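Insect group II chitinase (Ostrinia furnacalis, PDB 5Y2A) probably hydrolyses chitin, cutting the beta-1,4 links between its N-acetylglucosamine units, through a glycoside hydrolase family 18 catalytic domain. Local coordinates at residues Lys4-Tyr9 with Leu187-Leu192; Cys32-Tyr37 with Gly73-Leu78; Asp346-Thr351 with Lys359-Thr364. All coordinates share one frame; numbering follows the deposited sequence.

All three contacts are largely buried; interactions 1 and 2 hold barrel strands, interaction 3 a loop and the start of a helix beside them. Interaction 1 spans the inside between two strands that are not neighbours, so side chains and waters do the joining. Interaction 2 links two adjacent parallel strands, and backbone hydrogen bonds dominate it. They meet where neighbouring strands 4-10 and 34-42 pair: C7 and C32 form a disulfide, with SG-SG 2.0 Å, and Y8 packs on I36. Interaction 3, centred about 17 to 18 Å from the other two centres, is built on a carboxylate gripping backbone amides. It reaches interaction 1 through L363, which packs against V5 and C7; K359 marks its solvent-exposed margin, as K75 does for interaction 2.

Interaction 1. Residues Lys4-Tyr9 with Leu187-Leu192; sequences KVVCYY and LDWISL
K4 and V6 look across at W189 and S191 from a strand that does not pair with theirs: V6 CA and S191 CA are 8.3 Å apart, and the axes of 4-9 and 189-192 come no nearer than 10.1 Å, with 59° between their N-to-C directions. No direct hydrogen bond spans that separation; side chains and two waters bridge it. V6 CG2 lies over one face of the W189 indole, displaced toward the rim, in a CH-pi contact 4.2 Å from the centroid of the five-membered ring. The indole is placed there by a chi1 of 64°, which sets CG between the backbone N and the carbonyl carbon. The aliphatic stem of K4 approaches the six-membered ring obliquely, CE lying 3.8 Å from W189 CE3. A bend at chi4 (61°) then turns K4 NZ to a water 2.8 Å away, which in turn donates to D188 O. A second water is gripped from three directions: it accepts from W189 NE1 at 3.1 Å, donates to Y8 OH at 2.9 Å and is bonded to S191 OG at 2.7 Å. Y8 OH also bonds D121, part of the DxxDxDxE signature of family 18. This is a contact across the interior of the TIM barrel, where H34 of strand 34-42 meets W189 and strand 162-167 contributes A166 beside Y8 and S164 beside W189.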
loop_
_atom_site.group_PDB
_atom_site.type_symbol
_atom_site.label_atom_id
_atom_site.label_comp_id
_atom_site.label_asym_id
_atom_site.label_seq_id
_atom_site.Cartn_x
_atom_site.Cartn_y
_atom_site.Cartn_z
ATOM N N LYS A 4 26.815 -10.789 -16.396
ATOM C CA LYS A 4 25.451 -10.433 -16.751
ATOM C C LYS A 4 25.055 -9.102 -16.121
ATOM O O LYS A 4 25.534 -8.731 -15.047
ATOM C CB LYS A 4 24.474 -11.524 -16.300
ATOM C CG LYS A 4 24.756 -12.904 -16.880
ATOM C CD LYS A 4 23.728 -13.929 -16.375
ATOM C CE LYS A 4 23.869 -15.269 -17.097
ATOM N NZ LYS A 4 25.212 -15.879 -16.883
ATOM N N VAL A 5 24.187 -8.367 -16.815
ATOM C CA VAL A 5 23.489 -7.225 -16.230
ATOM C C VAL A 5 22.007 -7.530 -16.397
ATOM O O VAL A 5 21.459 -7.432 -17.502
ATOM C CB VAL A 5 23.879 -5.889 -16.867
ATOM C CG1 VAL A 5 23.095 -4.744 -16.216
ATOM C CG2 VAL A 5 25.377 -5.647 -16.719
ATOM N N VAL A 6 21.367 -7.944 -15.312
ATOM C CA VAL A 6 19.987 -8.417 -15.329
ATOM C C VAL A 6 19.097 -7.241 -14.944
ATOM O O VAL A 6 19.168 -6.745 -13.814
ATOM C CB VAL A 6 19.799 -9.606 -14.375
ATOM C CG1 VAL A 6 18.338 -10.055 -14.333
ATOM C CG2 VAL A 6 20.709 -10.763 -14.788
ATOM N N CYS A 7 18.254 -6.791 -15.876
ATOM C CA CYS A 7 17.449 -5.585 -15.700
ATOM C C CYS A 7 16.002 -5.966 -15.434
ATOM O O CYS A 7 15.382 -6.647 -16.257
ATOM C CB CYS A 7 17.497 -4.700 -16.945
ATOM S SG CYS A 7 19.111 -4.072 -17.441
ATOM N N TYR A 8 15.444 -5.484 -14.327
ATOM C CA TYR A 8 14.016 -5.644 -14.083
ATOM C C TYR A 8 13.254 -4.484 -14.722
ATOM O O TYR A 8 13.522 -3.312 -14.430
ATOM C CB TYR A 8 13.721 -5.751 -12.587
ATOM C CG TYR A 8 13.942 -7.154 -12.079
ATOM C CD1 TYR A 8 15.195 -7.562 -11.659
ATOM C CD2 TYR A 8 12.906 -8.088 -12.058
ATOM C CE1 TYR A 8 15.417 -8.851 -11.210
ATOM C CE2 TYR A 8 13.124 -9.385 -11.607
ATOM C CZ TYR A 8 14.383 -9.755 -11.186
ATOM O OH TYR A 8 14.632 -11.036 -10.745
ATOM N N TYR A 9 12.328 -4.829 -15.611
ATOM C CA TYR A 9 11.351 -3.916 -16.183
ATOM C C TYR A 9 10.041 -4.164 -15.442
ATOM O O TYR A 9 9.668 -5.319 -15.239
ATOM C CB TYR A 9 11.171 -4.190 -17.681
ATOM C CG TYR A 9 9.946 -3.523 -18.273
ATOM C CD1 TYR A 9 9.998 -2.204 -18.687
ATOM C CD2 TYR A 9 8.727 -4.191 -18.362
ATOM C CE1 TYR A 9 8.892 -1.574 -19.213
ATOM C CE2 TYR A 9 7.605 -3.562 -18.878
ATOM C CZ TYR A 9 7.698 -2.250 -19.299
ATOM O OH TYR A 9 6.604 -1.600 -19.816
ATOM N N LEU A 187 19.667 -23.533 -11.827
ATOM C CA LEU A 187 19.312 -22.205 -12.316
ATOM C C LEU A 187 20.426 -21.630 -13.181
ATOM O O LEU A 187 21.610 -21.845 -12.909
ATOM C CB LEU A 187 19.027 -21.258 -11.149
ATOM C CG LEU A 187 17.841 -21.631 -10.265
ATOM C CD1 LEU A 187 17.776 -20.699 -9.060
ATOM C CD2 LEU A 187 16.539 -21.578 -11.061
ATOM N N ASP A 188 20.036 -20.885 -14.224
ATOM C CA ASP A 188 21.014 -20.190 -15.053
ATOM C C ASP A 188 21.658 -19.025 -14.311
ATOM O O ASP A 188 22.806 -18.669 -14.601
ATOM C CB ASP A 188 20.364 -19.699 -16.347
ATOM C CG ASP A 188 19.953 -20.846 -17.258
ATOM O OD1 ASP A 188 20.845 -21.510 -17.827
ATOM O OD2 ASP A 188 18.740 -21.085 -17.404
ATOM N N TRP A 189 20.938 -18.408 -13.378
ATOM C CA TRP A 189 21.550 -17.470 -12.446
ATOM C C TRP A 189 20.635 -17.317 -11.244
ATOM O O TRP A 189 19.441 -17.631 -11.297
ATOM C CB TRP A 189 21.853 -16.105 -13.094
ATOM C CG TRP A 189 20.646 -15.332 -13.554
ATOM C CD1 TRP A 189 19.913 -14.438 -12.825
ATOM C CD2 TRP A 189 20.052 -15.372 -14.857
ATOM N NE1 TRP A 189 18.889 -13.928 -13.593
ATOM C CE2 TRP A 189 18.953 -14.487 -14.842
ATOM C CE3 TRP A 189 20.336 -16.080 -16.032
ATOM C CZ2 TRP A 189 18.133 -14.294 -15.956
ATOM C CZ3 TRP A 189 19.522 -15.888 -17.139
ATOM C CH2 TRP A 189 18.435 -14.998 -17.092
ATOM N N ILE A 190 21.228 -16.859 -10.148
ATOM C CA ILE A 190 20.521 -16.585 -8.905
ATOM C C ILE A 190 20.649 -15.093 -8.646
ATOM O O ILE A 190 21.756 -14.591 -8.419
ATOM C CB ILE A 190 21.088 -17.400 -7.736
ATOM C CG1 ILE A 190 20.849 -18.895 -7.955
ATOM C CG2 ILE A 190 20.489 -16.953 -6.428
ATOM C CD1 ILE A 190 21.661 -19.755 -7.027
ATOM N N SER A 191 19.533 -14.377 -8.690
ATOM C CA SER A 191 19.540 -12.941 -8.429
ATOM C C SER A 191 19.324 -12.726 -6.935
ATOM O O SER A 191 18.211 -12.898 -6.430
ATOM C CB SER A 191 18.475 -12.222 -9.254
ATOM O OG SER A 191 18.890 -12.071 -10.611
ATOM N N LEU A 192 20.386 -12.344 -6.235
ATOM C CA LEU A 192 20.277 -12.039 -4.814
ATOM C C LEU A 192 19.558 -10.708 -4.641
ATOM O O LEU A 192 20.000 -9.687 -5.174
ATOM C CB LEU A 192 21.664 -11.978 -4.181
ATOM C CG LEU A 192 22.571 -13.192 -4.407
ATOM C CD1 LEU A 192 23.956 -12.888 -3.849
ATOM C CD2 LEU A 192 21.980 -14.438 -3.755
HETATM O O HOH W 1 25.122 -16.699 -14.236
HETATM O O HOH W 2 16.623 -12.761 -11.845
#

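Interaction 2. Residues Cys32-Tyr37 with Gly73-Leu78; sequences CTHIIY and GVKVLL
I35 and L77 carry most of the backbone bonding. L77 N donates to I35 O at 2.8 Å and L77 O accepts from Y37 N at the same distance, while I35 N donates to K75 O; in all three the donor stands nearly along the C=O axis. The fourth bond, K75 N to T33 O, is longer (3.1 Å) and more bent at the acceptor, with a C=O...donor angle of 145°. T33 O is also held by a water that donates to it and to G73 O. T33 OG1 is hydrogen-bonded to H34 ND1 at 2.6 Å, at the ring edge and in its plane, which helps to fix the imidazole's rotation; V5 N is a second partner of OG1. With H34-K75, I35-V76, I36-L77 and Y37-L78 in register, these are consecutive parallel strands of the TIM barrel, joined through helices 54-59 and 62-67 in a beta-alpha-beta unit, with the short strand 49-51 also in the connection. H34, I36, K75 and L77 are on one face, where I36 meets V6 and Y8 and L77 meets S164 of strand 162-167. I35, Y37, V76 and L78 are on the other, where helix 62-67 covers Y37 and V76 and the Y37 hydroxyl bonds D57. H34 and K75 run side by side, H34 CD2 3.5 Å from K75 CB. I36 CG1 stands anti to the carbonyl carbon (chi1 -53°), and a second turn (chi2 -54°) brings CD1 to 3.6 Å from L77 CB. The Y37 and L78 side chains cross, and I35 CD1 touches V74 CG2 at 4.1 Å.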
loop_
_atom_site.group_PDB
_atom_site.type_symbol
_atom_site.label_atom_id
_atom_site.label_comp_id
_atom_site.label_asym_id
_atom_site.label_seq_id
_atom_site.Cartn_x
_atom_site.Cartn_y
_atom_site.Cartn_z
ATOM N N CYS A 32 21.543 -3.808 -20.968
ATOM C CA CYS A 32 21.126 -5.042 -20.315
ATOM C C CYS A 32 21.638 -6.228 -21.114
ATOM O O CYS A 32 21.673 -6.179 -22.343
ATOM C CB CYS A 32 19.596 -5.141 -20.208
ATOM S SG CYS A 32 18.806 -3.720 -19.424
ATOM N N THR A 33 22.024 -7.295 -20.416
ATOM C CA THR A 33 22.201 -8.577 -21.086
ATOM C C THR A 33 20.944 -9.423 -21.003
ATOM O O THR A 33 20.667 -10.223 -21.907
ATOM C CB THR A 33 23.376 -9.352 -20.478
ATOM O OG1 THR A 33 23.087 -9.681 -19.112
ATOM C CG2 THR A 33 24.652 -8.520 -20.534
ATOM N N HIS A 34 20.173 -9.240 -19.937
ATOM C CA HIS A 34 18.932 -9.955 -19.704
ATOM C C HIS A 34 17.916 -8.969 -19.150
ATOM O O HIS A 34 18.265 -8.108 -18.339
ATOM C CB HIS A 34 19.132 -11.122 -18.721
ATOM C CG HIS A 34 20.180 -12.105 -19.151
ATOM N ND1 HIS A 34 21.528 -11.818 -19.116
ATOM C CD2 HIS A 34 20.076 -13.367 -19.630
ATOM C CE1 HIS A 34 22.210 -12.859 -19.561
ATOM N NE2 HIS A 34 21.352 -13.815 -19.875
ATOM N N ILE A 35 16.674 -9.069 -19.618
ATOM C CA ILE A 35 15.567 -8.258 -19.120
ATOM C C ILE A 35 14.542 -9.201 -18.505
ATOM O O ILE A 35 14.201 -10.226 -19.105
ATOM C CB ILE A 35 14.928 -7.413 -20.238
ATOM C CG1 ILE A 35 15.950 -6.437 -20.811
ATOM C CG2 ILE A 35 13.690 -6.661 -19.726
ATOM C CD1 ILE A 35 15.447 -5.689 -22.026
ATOM N N ILE A 36 14.055 -8.860 -17.314
ATOM C CA ILE A 36 13.001 -9.613 -16.646
ATOM C C ILE A 36 11.747 -8.750 -16.660
ATOM O O ILE A 36 11.765 -7.610 -16.175
ATOM C CB ILE A 36 13.375 -9.976 -15.200
ATOM C CG1 ILE A 36 14.728 -10.695 -15.126
ATOM C CG2 ILE A 36 12.280 -10.851 -14.591
ATOM C CD1 ILE A 36 14.855 -11.900 -16.009
ATOM N N TYR A 37 10.655 -9.297 -17.200
ATOM C CA TYR A 37 9.367 -8.606 -17.248
ATOM C C TYR A 37 8.632 -8.881 -15.941
ATOM O O TYR A 37 8.087 -9.968 -15.740
ATOM C CB TYR A 37 8.560 -9.069 -18.459
ATOM C CG TYR A 37 7.359 -8.202 -18.786
ATOM C CD1 TYR A 37 6.244 -8.178 -17.953
ATOM C CD2 TYR A 37 7.333 -7.421 -19.938
ATOM C CE1 TYR A 37 5.141 -7.380 -18.246
ATOM C CE2 TYR A 37 6.236 -6.627 -20.242
ATOM C CZ TYR A 37 5.142 -6.615 -19.391
ATOM O OH TYR A 37 4.048 -5.828 -19.672
ATOM N N GLY A 73 19.909 -8.705 -29.119
ATOM C CA GLY A 73 20.797 -9.629 -28.452
ATOM C C GLY A 73 20.612 -9.730 -26.961
ATOM O O GLY A 73 21.482 -10.279 -26.277
ATOM N N VAL A 74 19.501 -9.243 -26.432
ATOM C CA VAL A 74 19.213 -9.402 -25.015
ATOM C C VAL A 74 18.287 -10.594 -24.871
ATOM O O VAL A 74 17.485 -10.897 -25.760
ATOM C CB VAL A 74 18.584 -8.131 -24.403
ATOM C CG1 VAL A 74 19.518 -6.947 -24.570
ATOM C CG2 VAL A 74 17.242 -7.837 -25.042
ATOM N N LYS A 75 18.395 -11.279 -23.742
ATOM C CA LYS A 75 17.458 -12.337 -23.401
ATOM C C LYS A 75 16.344 -11.721 -22.567
ATOM O O LYS A 75 16.610 -10.908 -21.678
ATOM C CB LYS A 75 18.164 -13.444 -22.620
ATOM C CG LYS A 75 19.224 -14.191 -23.431
ATOM C CD LYS A 75 18.547 -15.092 -24.449
ATOM C CE LYS A 75 19.546 -15.823 -25.312
ATOM N NZ LYS A 75 18.855 -16.860 -26.135
ATOM N N VAL A 76 15.098 -12.087 -22.869
ATOM C CA VAL A 76 13.930 -11.509 -22.199
ATOM C C VAL A 76 13.139 -12.628 -21.532
ATOM O O VAL A 76 12.616 -13.524 -22.211
ATOM C CB VAL A 76 13.048 -10.709 -23.172
ATOM C CG1 VAL A 76 11.875 -10.063 -22.429
ATOM C CG2 VAL A 76 13.881 -9.643 -23.875
ATOM N N LEU A 77 13.051 -12.575 -20.204
ATOM C CA LEU A 77 12.341 -13.563 -19.406
ATOM C C LEU A 77 11.129 -12.921 -18.744
ATOM O O LEU A 77 11.079 -11.709 -18.517
ATOM C CB LEU A 77 13.242 -14.171 -18.322
ATOM C CG LEU A 77 14.387 -15.104 -18.729
ATOM C CD1 LEU A 77 15.511 -14.330 -19.391
ATOM C CD2 LEU A 77 14.898 -15.854 -17.513
ATOM N N LEU A 78 10.154 -13.759 -18.413
ATOM C CA LEU A 78 8.989 -13.322 -17.660
ATOM C C LEU A 78 9.247 -13.561 -16.179
ATOM O O LEU A 78 9.674 -14.651 -15.788
ATOM C CB LEU A 78 7.738 -14.082 -18.111
ATOM C CG LEU A 78 6.469 -13.786 -17.312
ATOM C CD1 LEU A 78 6.067 -12.332 -17.505
ATOM C CD2 LEU A 78 5.345 -14.728 -17.736
HETATM O O HOH W 3 22.432 -11.140 -23.678
#

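Interaction 3. Residues Asp346-Thr351 with Lys359-Thr364; sequences DLDDFT and KAPLLT
The D348 carboxylate is met on the syn side of both its oxygens: L362 N donates to OD1 at 3.1 Å, 18° out of the carboxylate plane, and L363 N donates to OD2 at 2.9 Å, 34° out of it. The other flat group, the F350 ring, has T351 CG2 over one face and meets Y22 edge-to-face. A chi1 of -157° carries the D348 carboxylate away from its backbone N and toward the start of the helix, where P361 CD lies 3.3 Å from OD1 and A360 CB 3.5 Å from OD2. The two amide bonds, with a weak one from D349 N to OD1, fix its rotation, and the helix end probably favours its ionised form. With an alanine here, the L362 and L363 amides would probably be left without their acceptor and the loop held to the helix start mainly through A360 N and D349 O. That bond, A360 N to D349 O, is 2.8 Å, from above the carbonyl plane; D349 centres an inverse gamma turn, and its carboxylate is bonded by the amides of Y354 and C355. The K359 stem lies along the loop, CD 3.5 Å from T351 O. A360 holds the N-cap position of helix 361-371, yet two of the first amides of the helix, L362 N and L363 N, are capped by an aspartate from the loop after strand 339-343 of the TIM barrel.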
loop_
_atom_site.group_PDB
_atom_site.type_symbol
_atom_site.label_atom_id
_atom_site.label_comp_id
_atom_site.label_asym_id
_atom_site.label_seq_id
_atom_site.Cartn_x
_atom_site.Cartn_y
_atom_site.Cartn_z
ATOM N N ASP A 346 13.069 1.622 -14.163
ATOM C CA ASP A 346 12.259 2.831 -14.119
ATOM C C ASP A 346 12.558 3.728 -12.925
ATOM O O ASP A 346 12.018 4.840 -12.861
ATOM C CB ASP A 346 10.790 2.433 -14.063
ATOM C CG ASP A 346 10.530 1.424 -12.972
ATOM O OD1 ASP A 346 10.842 0.231 -13.168
ATOM O OD2 ASP A 346 10.057 1.837 -11.896
ATOM N N LEU A 347 13.358 3.269 -11.960
ATOM C CA LEU A 347 13.651 4.073 -10.782
ATOM C C LEU A 347 14.987 4.789 -10.875
ATOM O O LEU A 347 15.213 5.747 -10.125
ATOM C CB LEU A 347 13.615 3.199 -9.521
ATOM C CG LEU A 347 12.280 2.453 -9.365
ATOM C CD1 LEU A 347 12.381 1.375 -8.281
ATOM C CD2 LEU A 347 11.122 3.427 -9.074
ATOM N N ASP A 348 15.864 4.336 -11.771
ATOM C CA ASP A 348 17.026 5.095 -12.218
ATOM C C ASP A 348 16.561 6.430 -12.793
ATOM O O ASP A 348 15.389 6.614 -13.120
ATOM C CB ASP A 348 17.771 4.286 -13.290
ATOM C CG ASP A 348 19.244 4.668 -13.455
ATOM O OD1 ASP A 348 19.736 5.639 -12.844
ATOM O OD2 ASP A 348 19.917 3.967 -14.238
ATOM N N ASP A 349 17.493 7.370 -12.941
ATOM C CA ASP A 349 17.179 8.615 -13.644
ATOM C C ASP A 349 17.230 8.344 -15.149
ATOM O O ASP A 349 18.109 8.815 -15.874
ATOM C CB ASP A 349 18.133 9.732 -13.240
ATOM C CG ASP A 349 17.721 11.084 -13.805
ATOM O OD1 ASP A 349 16.520 11.267 -14.091
ATOM O OD2 ASP A 349 18.590 11.971 -13.952
ATOM N N PHE A 350 16.253 7.552 -15.614
ATOM C CA PHE A 350 16.305 7.043 -16.984
ATOM C C PHE A 350 16.119 8.155 -18.015
ATOM O O PHE A 350 16.597 8.027 -19.148
ATOM C CB PHE A 350 15.270 5.923 -17.183
ATOM C CG PHE A 350 13.830 6.375 -17.080
ATOM C CD1 PHE A 350 13.202 6.480 -15.849
ATOM C CD2 PHE A 350 13.094 6.657 -18.225
ATOM C CE1 PHE A 350 11.868 6.894 -15.759
ATOM C CE2 PHE A 350 11.767 7.069 -18.147
ATOM C CZ PHE A 350 11.153 7.186 -16.911
ATOM N N THR A 351 15.457 9.256 -17.652
ATOM C CA THR A 351 15.357 10.380 -18.578
ATOM C C THR A 351 16.586 11.276 -18.547
ATOM O O THR A 351 16.794 12.056 -19.486
ATOM C CB THR A 351 14.119 11.238 -18.282
ATOM O OG1 THR A 351 14.293 11.937 -17.044
ATOM C CG2 THR A 351 12.864 10.384 -18.218
ATOM N N LYS A 359 21.546 10.003 -19.092
ATOM C CA LYS A 359 20.410 9.100 -18.973
ATOM C C LYS A 359 20.832 7.791 -18.315
ATOM O O LYS A 359 21.879 7.223 -18.635
ATOM C CB LYS A 359 19.793 8.847 -20.348
ATOM C CG LYS A 359 19.369 10.143 -21.034
ATOM C CD LYS A 359 18.176 9.961 -21.958
ATOM C CE LYS A 359 18.461 8.978 -23.068
ATOM N NZ LYS A 359 17.200 8.555 -23.737
ATOM N N ALA A 360 20.008 7.324 -17.378
ATOM C CA ALA A 360 20.234 6.073 -16.665
ATOM C C ALA A 360 21.633 5.995 -16.032
ATOM O O ALA A 360 22.394 5.076 -16.314
ATOM C CB ALA A 360 20.004 4.886 -17.591
ATOM N N PRO A 361 21.975 6.943 -15.145
ATOM C CA PRO A 361 23.348 6.954 -14.609
ATOM C C PRO A 361 23.711 5.716 -13.805
ATOM O O PRO A 361 24.828 5.208 -13.939
ATOM C CB PRO A 361 23.374 8.221 -13.745
ATOM C CG PRO A 361 21.935 8.484 -13.397
ATOM C CD PRO A 361 21.161 8.047 -14.606
ATOM N N LEU A 362 22.807 5.215 -12.963
ATOM C CA LEU A 362 23.130 4.039 -12.160
ATOM C C LEU A 362 23.363 2.816 -13.039
ATOM O O LEU A 362 24.337 2.078 -12.853
ATOM C CB LEU A 362 22.021 3.773 -11.139
ATOM C CG LEU A 362 21.773 4.850 -10.073
ATOM C CD1 LEU A 362 20.638 4.425 -9.133
ATOM C CD2 LEU A 362 23.035 5.175 -9.269
ATOM N N LEU A 363 22.479 2.583 -14.011
ATOM C CA LEU A 363 22.644 1.419 -14.876
ATOM C C LEU A 363 23.863 1.567 -15.781
ATOM O O LEU A 363 24.552 0.582 -16.075
ATOM C CB LEU A 363 21.373 1.202 -15.701
ATOM C CG LEU A 363 21.318 -0.058 -16.566
ATOM C CD1 LEU A 363 21.427 -1.306 -15.704
ATOM C CD2 LEU A 363 20.033 -0.073 -17.383
ATOM N N THR A 364 24.136 2.782 -16.249
ATOM C CA THR A 364 25.325 3.011 -17.067
ATOM C C THR A 364 26.599 2.722 -16.281
ATOM O O THR A 364 27.546 2.125 -16.811
ATOM C CB THR A 364 25.320 4.449 -17.586
ATOM O OG1 THR A 364 24.165 4.641 -18.410
ATOM C CG2 THR A 364 26.573 4.744 -18.395
#